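PDB 1TW9: glutathione S-transferase 2 from Heligmosomoides polygyrus, which probably catalyses the transfer of glutathione onto electrophilic compounds of the RX type, giving an S-substituted glutathione with release of a halide and a proton. Local coordinates for residues L6-G11 / G49-L54; V156-A161 / E186-T191; A18-A23 / K195-T200; A86-L91 / F147-K152. One frame throughout, in Å; residues are numbered along the deposited sequence.

Contact 1: residues L6-G11 / G49-L54; sequences LTYFNG and GQVPVL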
loop_
_atom_site.group_PDB
_atom_site.type_symbol
_atom_site.label_atom_id
_atom_site.label_comp_id
_atom_site.label_asym_id
_atom_site.label_seq_id
_atom_site.Cartn_x
_atom_site.Cartn_y
_atom_site.Cartn_z
ATOM N N LEU A 6 7.211 -16.691 8.162
ATOM C CA LEU A 6 7.582 -15.565 7.286
ATOM C C LEU A 6 8.781 -16.050 6.417
ATOM O O LEU A 6 9.783 -16.524 6.959
ATOM C CB LEU A 6 8.043 -14.394 8.105
ATOM C CG LEU A 6 8.332 -13.121 7.255
ATOM C CD1 LEU A 6 7.136 -12.511 6.558
ATOM C CD2 LEU A 6 9.088 -12.063 8.142
ATOM N N THR A 7 8.643 -15.955 5.092
ATOM C CA THR A 7 9.712 -16.383 4.171
ATOM C C THR A 7 10.227 -15.096 3.456
ATOM O O THR A 7 9.445 -14.301 2.884
ATOM C CB THR A 7 9.164 -17.408 3.171
ATOM O OG1 THR A 7 8.783 -18.624 3.876
ATOM C CG2 THR A 7 10.276 -17.807 2.236
ATOM N N TYR A 8 11.548 -14.934 3.490
ATOM C CA TYR A 8 12.205 -13.785 2.897
ATOM C C TYR A 8 13.666 -14.181 2.661
ATOM O O TYR A 8 14.044 -15.295 2.895
ATOM C CB TYR A 8 12.036 -12.532 3.763
ATOM C CG TYR A 8 12.541 -11.278 3.097
ATOM C CD1 TYR A 8 12.024 -10.860 1.885
ATOM C CD2 TYR A 8 13.553 -10.528 3.659
ATOM C CE1 TYR A 8 12.504 -9.734 1.274
ATOM C CE2 TYR A 8 14.045 -9.439 3.057
ATOM C CZ TYR A 8 13.490 -9.021 1.835
ATOM O OH TYR A 8 13.968 -7.889 1.191
ATOM N N PHE A 9 14.473 -13.260 2.163
ATOM C CA PHE A 9 15.886 -13.438 2.081
ATOM C C PHE A 9 16.560 -13.213 3.421
ATOM O O PHE A 9 15.903 -12.789 4.408
ATOM C CB PHE A 9 16.431 -12.488 1.033
ATOM C CG PHE A 9 15.949 -12.816 -0.340
ATOM C CD1 PHE A 9 16.281 -14.034 -0.913
ATOM C CD2 PHE A 9 15.184 -11.934 -1.059
ATOM C CE1 PHE A 9 15.838 -14.373 -2.170
ATOM C CE2 PHE A 9 14.770 -12.280 -2.349
ATOM C CZ PHE A 9 15.093 -13.493 -2.868
ATOM N N ASN A 10 17.847 -13.567 3.486
ATOM C CA ASN A 10 18.617 -13.324 4.710
ATOM C C ASN A 10 19.054 -11.888 4.761
ATOM O O ASN A 10 20.197 -11.545 4.521
ATOM C CB ASN A 10 19.845 -14.245 4.887
ATOM C CG ASN A 10 20.497 -14.075 6.228
ATOM O OD1 ASN A 10 19.880 -13.578 7.145
ATOM N ND2 ASN A 10 21.756 -14.495 6.336
ATOM N N GLY A 11 18.096 -11.064 5.105
ATOM C CA GLY A 11 18.311 -9.684 5.350
ATOM C C GLY A 11 17.104 -9.020 5.943
ATOM O O GLY A 11 16.061 -9.605 6.057
ATOM N N GLY A 49 5.392 -14.458 -7.272
ATOM C CA GLY A 49 6.787 -14.835 -7.629
ATOM C C GLY A 49 7.875 -14.154 -6.799
ATOM O O GLY A 49 9.044 -14.065 -7.217
ATOM N N GLN A 50 7.504 -13.621 -5.638
ATOM C CA GLN A 50 8.433 -12.851 -4.820
ATOM C C GLN A 50 8.255 -13.137 -3.350
ATOM O O GLN A 50 7.251 -13.738 -2.930
ATOM C CB GLN A 50 8.230 -11.383 -4.983
ATOM C CG GLN A 50 8.310 -10.879 -6.364
ATOM C CD GLN A 50 7.613 -9.557 -6.398
ATOM O OE1 GLN A 50 6.380 -9.491 -6.308
ATOM N NE2 GLN A 50 8.366 -8.518 -6.433
ATOM N N VAL A 51 9.212 -12.629 -2.594
ATOM C CA VAL A 51 9.182 -12.687 -1.142
ATOM C C VAL A 51 9.276 -11.227 -0.661
ATOM O O VAL A 51 9.699 -10.337 -1.420
ATOM C CB VAL A 51 10.310 -13.711 -0.855
ATOM C CG1 VAL A 51 11.701 -13.139 -0.663
ATOM C CG2 VAL A 51 9.891 -15.053 -0.295
ATOM N N PRO A 52 8.729 -10.908 0.504
ATOM C CA PRO A 52 8.345 -11.831 1.540
ATOM C C PRO A 52 6.964 -12.404 1.321
ATOM O O PRO A 52 6.150 -11.819 0.604
ATOM C CB PRO A 52 8.236 -10.911 2.751
ATOM C CG PRO A 52 7.855 -9.627 2.176
ATOM C CD PRO A 52 8.746 -9.529 1.009
ATOM N N VAL A 53 6.743 -13.565 1.904
ATOM C CA VAL A 53 5.430 -14.148 1.945
ATOM C C VAL A 53 5.233 -14.640 3.354
ATOM O O VAL A 53 6.090 -15.377 3.889
ATOM C CB VAL A 53 5.326 -15.340 0.958
ATOM C CG1 VAL A 53 4.020 -16.124 1.111
ATOM C CG2 VAL A 53 5.434 -14.851 -0.457
ATOM N N LEU A 54 4.042 -14.360 3.898
ATOM C CA LEU A 54 3.635 -14.870 5.199
ATOM C C LEU A 54 2.738 -16.058 4.971
ATOM O O LEU A 54 1.907 -15.990 4.092
ATOM C CB LEU A 54 2.833 -13.768 5.923
ATOM C CG LEU A 54 2.252 -14.131 7.297
ATOM C CD1 LEU A 54 3.374 -14.282 8.316
ATOM C CD2 LEU A 54 1.223 -13.111 7.640
HETATM O O HOH W 1 6.048 -18.235 3.948
#
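Residues 6-9 and 51-54 run antiparallel, with Thr7 and Val53 as a hydrogen-bonded pair and Leu6 and Leu54 as the non-hydrogen-bonded pair beside it. This is the join between strands 4-9 and 53-56 in the thioredoxin-like N-terminal domain, and it includes that fold's hallmark, a proline (Pro52) with a cis peptide bond at the entrance to the second strand. Thr7 N donates to Val53 O at 2.9 Å, and Val53 N answers to Thr7 O at 3.0 Å, the latter in the carbonyl plane. Thr7 O also receives a CA-H...O contact from Pro52 CA, so two groups of the incoming strand converge on one carbonyl.

Beyond the paired residues the cis bend brings Val51 against the first strand, and its two methyls go to different places. CG2 meets the CG2 of Thr7 at 3.8 Å, the two side chains crossing at about a right angle. CG1 is wedged between aromatic rings: it approaches Tyr8 CD1 obliquely to 3.4 Å and lies over one face of the Phe9 ring, 3.9 Å from its centroid, in a CH-pi contact. With CG anti to its own backbone N (chi1 -172°), Tyr8 runs alongside Pro52, CD1 reaching the proline CD at 3.6 Å, while its hydroxyl bonds to Ala14 N. Leu6 and Leu54 share the sheet face packed by helices 16-24 and 64-75. On the face bearing Thr7 and Val53, a water sits 2.8 Å from Thr7 OG1 and donates a hydrogen bond to Val53 O.

Contact 2: residues V156-A161 / E186-T191; sequences VDLLVA and ERIQQT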
loop_
_atom_site.group_PDB
_atom_site.type_symbol
_atom_site.label_atom_id
_atom_site.label_comp_id
_atom_site.label_asym_id
_atom_site.label_seq_id
_atom_site.Cartn_x
_atom_site.Cartn_y
_atom_site.Cartn_z
ATOM N N VAL A 156 3.738 1.709 11.063
ATOM C CA VAL A 156 4.456 2.764 10.254
ATOM C C VAL A 156 5.531 3.432 11.126
ATOM O O VAL A 156 6.583 3.815 10.623
ATOM C CB VAL A 156 3.569 3.818 9.562
ATOM C CG1 VAL A 156 2.967 4.839 10.591
ATOM C CG2 VAL A 156 4.363 4.510 8.469
ATOM N N ASP A 157 5.331 3.567 12.437
ATOM C CA ASP A 157 6.433 4.000 13.316
ATOM C C ASP A 157 7.657 3.061 13.176
ATOM O O ASP A 157 8.797 3.516 13.054
ATOM C CB ASP A 157 6.025 3.993 14.765
ATOM C CG ASP A 157 5.036 5.031 15.104
ATOM O OD1 ASP A 157 5.252 6.265 14.818
ATOM O OD2 ASP A 157 3.984 4.643 15.743
ATOM N N LEU A 158 7.411 1.762 13.214
ATOM C CA LEU A 158 8.429 0.743 12.994
ATOM C C LEU A 158 9.114 0.862 11.647
ATOM O O LEU A 158 10.361 0.745 11.580
ATOM C CB LEU A 158 7.927 -0.732 13.167
ATOM C CG LEU A 158 7.274 -1.091 14.462
ATOM C CD1 LEU A 158 6.656 -2.416 14.392
ATOM C CD2 LEU A 158 8.227 -0.971 15.548
ATOM N N LEU A 159 8.356 1.066 10.581
ATOM C CA LEU A 159 8.906 1.113 9.244
ATOM C C LEU A 159 9.812 2.375 9.106
ATOM O O LEU A 159 10.929 2.281 8.582
ATOM C CB LEU A 159 7.720 1.176 8.308
ATOM C CG LEU A 159 7.969 1.209 6.832
ATOM C CD1 LEU A 159 8.621 -0.097 6.406
ATOM C CD2 LEU A 159 6.712 1.436 6.080
ATOM N N VAL A 160 9.293 3.507 9.551
ATOM C CA VAL A 160 10.042 4.775 9.468
ATOM C C VAL A 160 11.304 4.742 10.304
ATOM O O VAL A 160 12.408 5.053 9.749
ATOM C CB VAL A 160 9.152 5.989 9.728
ATOM C CG1 VAL A 160 9.996 7.310 9.748
ATOM C CG2 VAL A 160 8.092 6.103 8.568
ATOM N N ALA A 161 11.197 4.305 11.571
ATOM C CA ALA A 161 12.308 4.347 12.510
ATOM C C ALA A 161 13.417 3.432 11.991
ATOM O O ALA A 161 14.585 3.746 12.068
ATOM C CB ALA A 161 11.884 3.906 13.910
ATOM N N GLU A 186 14.762 7.010 17.957
ATOM C CA GLU A 186 15.315 6.444 19.187
ATOM C C GLU A 186 14.215 5.879 20.072
ATOM O O GLU A 186 14.364 4.800 20.647
ATOM C CB GLU A 186 16.111 7.470 19.905
ATOM C CG GLU A 186 17.332 7.859 19.120
ATOM C CD GLU A 186 18.492 6.858 19.056
ATOM O OE1 GLU A 186 19.491 7.248 18.399
ATOM O OE2 GLU A 186 18.484 5.716 19.612
ATOM N N ARG A 187 13.111 6.585 20.146
ATOM C CA ARG A 187 11.993 6.104 20.966
ATOM C C ARG A 187 11.525 4.758 20.473
ATOM O O ARG A 187 11.282 3.852 21.243
ATOM C CB ARG A 187 10.869 7.104 20.794
ATOM C CG ARG A 187 9.575 6.819 21.418
ATOM C CD ARG A 187 8.565 7.917 21.013
ATOM N NE ARG A 187 8.981 9.271 21.491
ATOM C CZ ARG A 187 9.236 10.368 20.751
ATOM N NH1 ARG A 187 9.150 10.460 19.389
ATOM N NH2 ARG A 187 9.577 11.433 21.437
ATOM N N ILE A 188 11.369 4.635 19.170
ATOM C CA ILE A 188 10.842 3.397 18.600
ATOM C C ILE A 188 11.828 2.261 18.792
ATOM O O ILE A 188 11.489 1.168 19.158
ATOM C CB ILE A 188 10.459 3.575 17.131
ATOM C CG1 ILE A 188 9.377 4.631 16.997
ATOM C CG2 ILE A 188 9.950 2.245 16.537
ATOM C CD1 ILE A 188 8.139 4.398 17.868
ATOM N N GLN A 189 13.069 2.537 18.483
ATOM C CA GLN A 189 14.077 1.483 18.484
ATOM C C GLN A 189 14.546 1.096 19.862
ATOM O O GLN A 189 15.196 0.039 19.983
ATOM C CB GLN A 189 15.229 1.792 17.545
ATOM C CG GLN A 189 14.722 1.974 16.074
ATOM C CD GLN A 189 15.399 1.100 15.077
ATOM O OE1 GLN A 189 14.765 0.312 14.293
ATOM N NE2 GLN A 189 16.683 1.199 15.078
ATOM N N GLN A 190 14.281 1.926 20.877
ATOM C CA GLN A 190 14.518 1.558 22.262
ATOM C C GLN A 190 13.298 0.922 22.942
ATOM O O GLN A 190 13.383 0.479 24.106
ATOM C CB GLN A 190 14.979 2.789 23.050
ATOM C CG GLN A 190 16.377 3.317 22.607
ATOM C CD GLN A 190 17.487 2.220 22.560
ATOM O OE1 GLN A 190 18.051 1.952 21.495
ATOM N NE2 GLN A 190 17.750 1.593 23.663
ATOM N N THR A 191 12.157 0.837 22.240
ATOM C CA THR A 191 10.985 0.125 22.791
ATOM C C THR A 191 11.455 -1.275 23.178
ATOM O O THR A 191 12.099 -1.908 22.338
ATOM C CB THR A 191 9.893 0.059 21.720
ATOM O OG1 THR A 191 9.543 1.399 21.316
ATOM C CG2 THR A 191 8.682 -0.484 22.247
#
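The flat carboxylate of Asp157 is met by Ile188 not through its oxygens but at its root: CD1 of the isoleucine touches Asp157 CB at 3.8 Å. With CG set beside its own backbone N (chi1 -69°), the aspartate presents its oxygens to partners outside the two segments: OD1 accepts from His184 NE2, a turn earlier on helix 179-189, and OD2 from the backbone N of Ser154, just ahead of helix 155-170. The ring of Phe147, the other flat group nearby, packs on both Asp157 and Ile188.

The rest of the contact is apolar and centres on Ile188, whose branches divide the surface of helix 155-170 among them. Its CB presses on Ala161 CB at 3.5 Å, a close approach that the small alanine permits. CG2 leans against that same methyl and also meets Leu158 CD2 at 3.8 Å, these two side chains crossing at about a right angle. Next to this, the methylene CG of Gln189 touches Ala161 CB at 4.1 Å. Cutting Ile188 back to an alanine is likely to open a gap between Leu158 CD2 and Asp157 CB, leaving both without their neighbour in this buried place.

Leu158 continues inward to helix 16-24. The bond from Asp157 OD2 back to Ser154 N is consistent with one half of the N-capping box known at the corresponding helix of glutathione transferases.

Contact 3: residues A18-A23 / K195-T200; sequences ARQVFA and KKWIET. Unlike the reference sequence in segment 18-23: Val21 (reference Ile).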
loop_
_atom_site.group_PDB
_atom_site.type_symbol
_atom_site.label_atom_id
_atom_site.label_comp_id
_atom_site.label_asym_id
_atom_site.label_seq_id
_atom_site.Cartn_x
_atom_site.Cartn_y
_atom_site.Cartn_z
ATOM N N ALA A 18 7.611 -6.632 9.139
ATOM C CA ALA A 18 6.857 -7.777 9.645
ATOM C C ALA A 18 7.509 -8.399 10.906
ATOM O O ALA A 18 6.817 -8.732 11.916
ATOM C CB ALA A 18 6.604 -8.734 8.557
ATOM N N ARG A 19 8.827 -8.653 10.839
ATOM C CA ARG A 19 9.575 -9.231 11.950
ATOM C C ARG A 19 9.465 -8.377 13.151
ATOM O O ARG A 19 9.344 -8.853 14.289
ATOM C CB ARG A 19 11.045 -9.439 11.563
ATOM C CG ARG A 19 11.255 -10.397 10.406
ATOM C CD ARG A 19 12.747 -10.733 10.341
ATOM N NE ARG A 19 13.105 -11.503 9.130
ATOM C CZ ARG A 19 13.729 -10.981 8.087
ATOM N NH1 ARG A 19 14.067 -9.691 8.070
ATOM N NH2 ARG A 19 14.065 -11.773 7.094
ATOM N N GLN A 20 9.486 -7.056 12.945
ATOM C CA GLN A 20 9.359 -6.173 14.081
ATOM C C GLN A 20 7.910 -6.100 14.678
ATOM O O GLN A 20 7.754 -5.907 15.869
ATOM C CB GLN A 20 9.927 -4.839 13.787
ATOM C CG GLN A 20 11.408 -4.895 13.548
ATOM C CD GLN A 20 12.065 -3.588 13.415
ATOM O OE1 GLN A 20 11.438 -2.556 13.718
ATOM N NE2 GLN A 20 13.305 -3.589 12.967
ATOM N N VAL A 21 6.885 -6.283 13.845
ATOM C CA VAL A 21 5.516 -6.405 14.354
ATOM C C VAL A 21 5.421 -7.639 15.247
ATOM O O VAL A 21 4.886 -7.606 16.321
ATOM C CB VAL A 21 4.501 -6.417 13.224
ATOM C CG1 VAL A 21 3.127 -6.721 13.753
ATOM C CG2 VAL A 21 4.500 -4.984 12.548
ATOM N N PHE A 22 5.949 -8.731 14.741
ATOM C CA PHE A 22 5.963 -9.957 15.528
ATOM C C PHE A 22 6.658 -9.737 16.865
ATOM O O PHE A 22 6.196 -10.172 17.919
ATOM C CB PHE A 22 6.700 -11.082 14.770
ATOM C CG PHE A 22 5.819 -11.830 13.706
ATOM C CD1 PHE A 22 4.545 -12.302 14.028
ATOM C CD2 PHE A 22 6.260 -11.967 12.400
ATOM C CE1 PHE A 22 3.802 -12.968 13.083
ATOM C CE2 PHE A 22 5.512 -12.657 11.479
ATOM C CZ PHE A 22 4.284 -13.145 11.810
ATOM N N ALA A 23 7.821 -9.073 16.821
ATOM C CA ALA A 23 8.614 -8.820 18.023
ATOM C C ALA A 23 7.777 -8.004 18.975
ATOM O O ALA A 23 7.707 -8.324 20.176
ATOM C CB ALA A 23 9.933 -8.095 17.703
ATOM N N LYS A 195 14.078 -3.219 20.784
ATOM C CA LYS A 195 15.488 -3.189 21.168
ATOM C C LYS A 195 16.063 -4.561 21.273
ATOM O O LYS A 195 17.133 -4.815 20.768
ATOM C CB LYS A 195 15.613 -2.526 22.539
ATOM C CG LYS A 195 17.038 -2.261 23.046
ATOM C CD LYS A 195 17.001 -1.549 24.412
ATOM C CE LYS A 195 18.385 -1.504 25.085
ATOM N NZ LYS A 195 18.558 -0.294 25.911
ATOM N N LYS A 196 15.308 -5.444 21.916
ATOM C CA LYS A 196 15.737 -6.852 22.069
ATOM C C LYS A 196 15.900 -7.537 20.718
ATOM O O LYS A 196 16.905 -8.265 20.464
ATOM C CB LYS A 196 14.712 -7.619 22.852
ATOM C CG LYS A 196 15.125 -9.048 23.144
ATOM C CD LYS A 196 13.908 -9.840 23.565
ATOM C CE LYS A 196 14.231 -11.076 24.425
ATOM N NZ LYS A 196 13.113 -12.078 24.376
ATOM N N TRP A 197 14.968 -7.295 19.822
ATOM C CA TRP A 197 15.033 -7.897 18.486
ATOM C C TRP A 197 16.255 -7.329 17.744
ATOM O O TRP A 197 16.983 -8.077 17.109
ATOM C CB TRP A 197 13.764 -7.647 17.667
ATOM C CG TRP A 197 13.929 -7.974 16.224
ATOM C CD1 TRP A 197 13.940 -7.107 15.217
ATOM C CD2 TRP A 197 14.185 -9.267 15.647
ATOM N NE1 TRP A 197 14.161 -7.743 14.022
ATOM C CE2 TRP A 197 14.303 -9.091 14.267
ATOM C CE3 TRP A 197 14.377 -10.559 16.159
ATOM C CZ2 TRP A 197 14.598 -10.136 13.392
ATOM C CZ3 TRP A 197 14.596 -11.575 15.249
ATOM C CH2 TRP A 197 14.760 -11.352 13.917
ATOM N N ILE A 198 16.445 -6.025 17.807
ATOM C CA ILE A 198 17.586 -5.399 17.106
ATOM C C ILE A 198 18.912 -5.934 17.607
ATOM O O ILE A 198 19.841 -6.255 16.777
ATOM C CB ILE A 198 17.482 -3.882 17.153
ATOM C CG1 ILE A 198 16.269 -3.439 16.333
ATOM C CG2 ILE A 198 18.787 -3.271 16.666
ATOM C CD1 ILE A 198 15.993 -1.975 16.471
ATOM N N GLU A 199 19.006 -6.178 18.926
ATOM C CA GLU A 199 20.200 -6.714 19.528
ATOM C C GLU A 199 20.487 -8.129 19.098
ATOM O O GLU A 199 21.663 -8.509 19.132
ATOM C CB GLU A 199 20.088 -6.732 21.054
ATOM C CG GLU A 199 20.061 -5.371 21.658
ATOM C CD GLU A 199 19.787 -5.420 23.151
ATOM O OE1 GLU A 199 19.395 -6.503 23.706
ATOM O OE2 GLU A 199 19.951 -4.362 23.745
ATOM N N THR A 200 19.447 -8.885 18.736
ATOM C CA THR A 200 19.520 -10.303 18.446
ATOM C C THR A 200 19.332 -10.758 17.001
ATOM O O THR A 200 19.603 -11.936 16.693
ATOM C CB THR A 200 18.578 -11.122 19.319
ATOM O OG1 THR A 200 17.217 -10.787 19.062
ATOM C CG2 THR A 200 18.799 -10.820 20.776
#
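Trp197 is the first residue of 195-200 to meet helix 16-24, and it carries most of the contact. The axes of the two short helices come within 10.0 Å, and the indole lies between them. Its CB rests against Ala23 CB at 3.9 Å. Because CG stands anti to the tryptophan's backbone N (chi1 167°), the ring then extends along the neighbouring helix: CD1 lies 3.8 Å from Gln20 CG, and CZ2 at the far end lies 3.6 Å from Arg19 CD. The arginine crosses the indole obliquely, meeting it with methylene carbons. With a leucine in place of Trp197, Arg19 CD would probably lose its neighbour and Glu16 the donor it has in the indole NE1.

Ile198 adds a looser touch, its CG1 4.5 Å from Gln20 NE2. Further on, Thr200 OG1 donates to Lys196 O of its own helix.

Helix 16-24 belongs to the N-terminal domain and helix 192-200 to the C-terminal one, making this a domain interface. Carbon meets carbon across it, and Glu16, on helix 16-24, takes the indole NE1 as a polar tie. Its bonds to Arg19 and Gln20 stay within its own helix; Arg19 also bonds Gly11 O through NH1 and Asp31 through NE.

Contact 4: residues A86-L91 / F147-K152; sequences ALIDSL and FLVGDK. Unlike the reference sequence in segment 86-91: Leu91 (reference Pro).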
loop_
_atom_site.group_PDB
_atom_site.type_symbol
_atom_site.label_atom_id
_atom_site.label_comp_id
_atom_site.label_asym_id
_atom_site.label_seq_id
_atom_site.Cartn_x
_atom_site.Cartn_y
_atom_site.Cartn_z
ATOM N N ALA A 86 -6.084 4.497 8.446
ATOM C CA ALA A 86 -5.946 5.067 7.093
ATOM C C ALA A 86 -4.785 6.092 7.088
ATOM O O ALA A 86 -4.023 6.147 6.130
ATOM C CB ALA A 86 -7.206 5.707 6.650
ATOM N N LEU A 87 -4.646 6.925 8.111
ATOM C CA LEU A 87 -3.485 7.843 8.192
ATOM C C LEU A 87 -2.182 7.100 8.224
ATOM O O LEU A 87 -1.213 7.505 7.576
ATOM C CB LEU A 87 -3.640 8.720 9.423
ATOM C CG LEU A 87 -4.746 9.782 9.300
ATOM C CD1 LEU A 87 -4.895 10.501 10.659
ATOM C CD2 LEU A 87 -4.553 10.832 8.189
ATOM N N ILE A 88 -2.156 6.029 8.992
ATOM C CA ILE A 88 -0.965 5.201 9.084
ATOM C C ILE A 88 -0.637 4.698 7.664
ATOM O O ILE A 88 0.521 4.740 7.190
ATOM C CB ILE A 88 -1.194 4.063 10.105
ATOM C CG1 ILE A 88 -1.233 4.619 11.592
ATOM C CG2 ILE A 88 -0.184 2.899 9.953
ATOM C CD1 ILE A 88 -1.818 3.671 12.606
ATOM N N ASP A 89 -1.638 4.134 7.025
ATOM C CA ASP A 89 -1.501 3.683 5.632
ATOM C C ASP A 89 -0.931 4.786 4.770
ATOM O O ASP A 89 -0.052 4.539 3.940
ATOM C CB ASP A 89 -2.813 3.267 5.018
ATOM C CG ASP A 89 -3.379 2.027 5.576
ATOM O OD1 ASP A 89 -2.637 1.244 6.240
ATOM O OD2 ASP A 89 -4.565 1.679 5.375
ATOM N N SER A 90 -1.459 5.983 4.899
ATOM C CA SER A 90 -1.053 7.092 4.036
ATOM C C SER A 90 0.450 7.376 4.249
ATOM O O SER A 90 1.163 7.642 3.277
ATOM C CB SER A 90 -1.898 8.371 4.258
ATOM O OG SER A 90 -1.540 9.005 5.455
ATOM N N LEU A 91 0.933 7.280 5.500
ATOM C CA LEU A 91 2.354 7.537 5.782
ATOM C C LEU A 91 3.241 6.428 5.165
ATOM O O LEU A 91 4.337 6.691 4.703
ATOM C CB LEU A 91 2.574 7.657 7.298
ATOM C CG LEU A 91 2.088 9.041 7.779
ATOM C CD1 LEU A 91 1.755 8.882 9.220
ATOM C CD2 LEU A 91 3.200 10.021 7.528
ATOM N N PHE A 147 4.447 9.450 18.668
ATOM C CA PHE A 147 4.197 8.566 17.545
ATOM C C PHE A 147 3.710 9.313 16.349
ATOM O O PHE A 147 3.362 10.527 16.447
ATOM C CB PHE A 147 3.204 7.458 17.931
ATOM C CG PHE A 147 3.631 6.697 19.139
ATOM C CD1 PHE A 147 2.986 6.890 20.350
ATOM C CD2 PHE A 147 4.717 5.852 19.100
ATOM C CE1 PHE A 147 3.406 6.234 21.475
ATOM C CE2 PHE A 147 5.172 5.202 20.254
ATOM C CZ PHE A 147 4.492 5.342 21.427
ATOM N N LEU A 148 3.747 8.660 15.203
ATOM C CA LEU A 148 3.309 9.291 13.955
ATOM C C LEU A 148 1.808 9.554 13.931
ATOM O O LEU A 148 1.378 10.624 13.490
ATOM C CB LEU A 148 3.780 8.510 12.773
ATOM C CG LEU A 148 5.259 8.681 12.416
ATOM C CD1 LEU A 148 5.682 7.679 11.458
ATOM C CD2 LEU A 148 5.431 10.080 11.861
ATOM N N VAL A 149 1.014 8.579 14.404
ATOM C CA VAL A 149 -0.461 8.634 14.373
ATOM C C VAL A 149 -0.989 8.148 15.663
ATOM O O VAL A 149 -0.634 7.024 16.110
ATOM C CB VAL A 149 -1.105 7.786 13.189
ATOM C CG1 VAL A 149 -2.599 7.784 13.218
ATOM C CG2 VAL A 149 -0.618 8.324 11.836
ATOM N N GLY A 150 -1.847 8.954 16.296
ATOM C CA GLY A 150 -2.489 8.508 17.479
ATOM C C GLY A 150 -1.569 8.435 18.669
ATOM O O GLY A 150 -0.443 8.874 18.660
ATOM N N ASP A 151 -2.045 7.748 19.692
ATOM C CA ASP A 151 -1.347 7.752 20.960
ATOM C C ASP A 151 -0.581 6.457 21.262
ATOM O O ASP A 151 -0.153 6.285 22.418
ATOM C CB ASP A 151 -2.329 8.070 22.092
ATOM C CG ASP A 151 -3.316 7.035 22.309
ATOM O OD1 ASP A 151 -3.373 6.054 21.517
ATOM O OD2 ASP A 151 -4.155 7.094 23.266
ATOM N N LYS A 152 -0.409 5.575 20.276
ATOM C CA LYS A 152 0.241 4.303 20.482
ATOM C C LYS A 152 1.061 3.962 19.274
ATOM O O LYS A 152 0.848 4.465 18.163
ATOM C CB LYS A 152 -0.850 3.275 20.683
ATOM C CG LYS A 152 -0.437 1.886 20.913
ATOM C CD LYS A 152 -1.706 1.031 20.967
ATOM C CE LYS A 152 -1.387 -0.465 21.283
ATOM N NZ LYS A 152 -2.512 -1.435 21.088
#
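Apolar packing accounts for everything that passes directly between residues 86-91 and the loop at 147-152, and Val149 carries most of it. This valine fits against one helical turn. Its CB is 3.5 Å from Ile88 CG1, its CG2 meets Leu91 CD1 at 3.6 Å, and the same methyl reaches Leu87 CB at 3.9 Å. The two methyls diverge, CG1 anti to the backbone N (chi1 177°) and CG2 beside it, so that CG1 faces Leu87 and Ile88 while CG2 is also turned to Leu91. Leu148, one residue earlier, adds its CB against Leu91 CD1 at 4.1 Å, the two leucines crossing obliquely before both continue onto Ile136 of helix 119-142.

Within the all-helical C-terminal part of the glutathione transferase fold, this loop joins helix 119-142 to helix 155-170, and the packing sets it against the side of helix 82-101.

Hydrogen bonds hold each partner in shape from its own side. In the helix, Leu87 O takes both Leu91 N, at 3.0 Å, and the hydroxyl of Ser90, whose OG donates at 2.6 Å. In the loop, Leu148 N donates to Asp157 OD1, tying the strip to the start of the next helix, and Ser145 OG bonds to both Phe147 N and Gly150 O. The positive phi of Gly150 (72°), which favours glycine, turns the chain just after Val149.

Charge enters on another side of the helix, at the dimer interface: Asp89 forms salt bridges through OD1 with Arg69 of its own chain and through OD2 with Arg69 of the second subunit.

Taken together, the four contacts lead from the thioredoxin-like sheet into the helical domain. Contact 1 lies within the N-terminal domain. Contact 3, whose centre is about 16 Å from it, joins helix 16-24 to helix 192-200; it starts inside the loop of contact 1 and closes after it, so their segments alternate, and Arg19 ties the two together by bonding to Gly11 O. Contacts 4 and 2, in that order, are nested inside the loop that contact 3 closes. Their centres are about 13 Å apart, and Val156 packs on Ile88 and Leu91 between them. Leu158 meets Val21 where contact 2 touches contact 3. Most of the chain thus lies between the two helices of the domain interface.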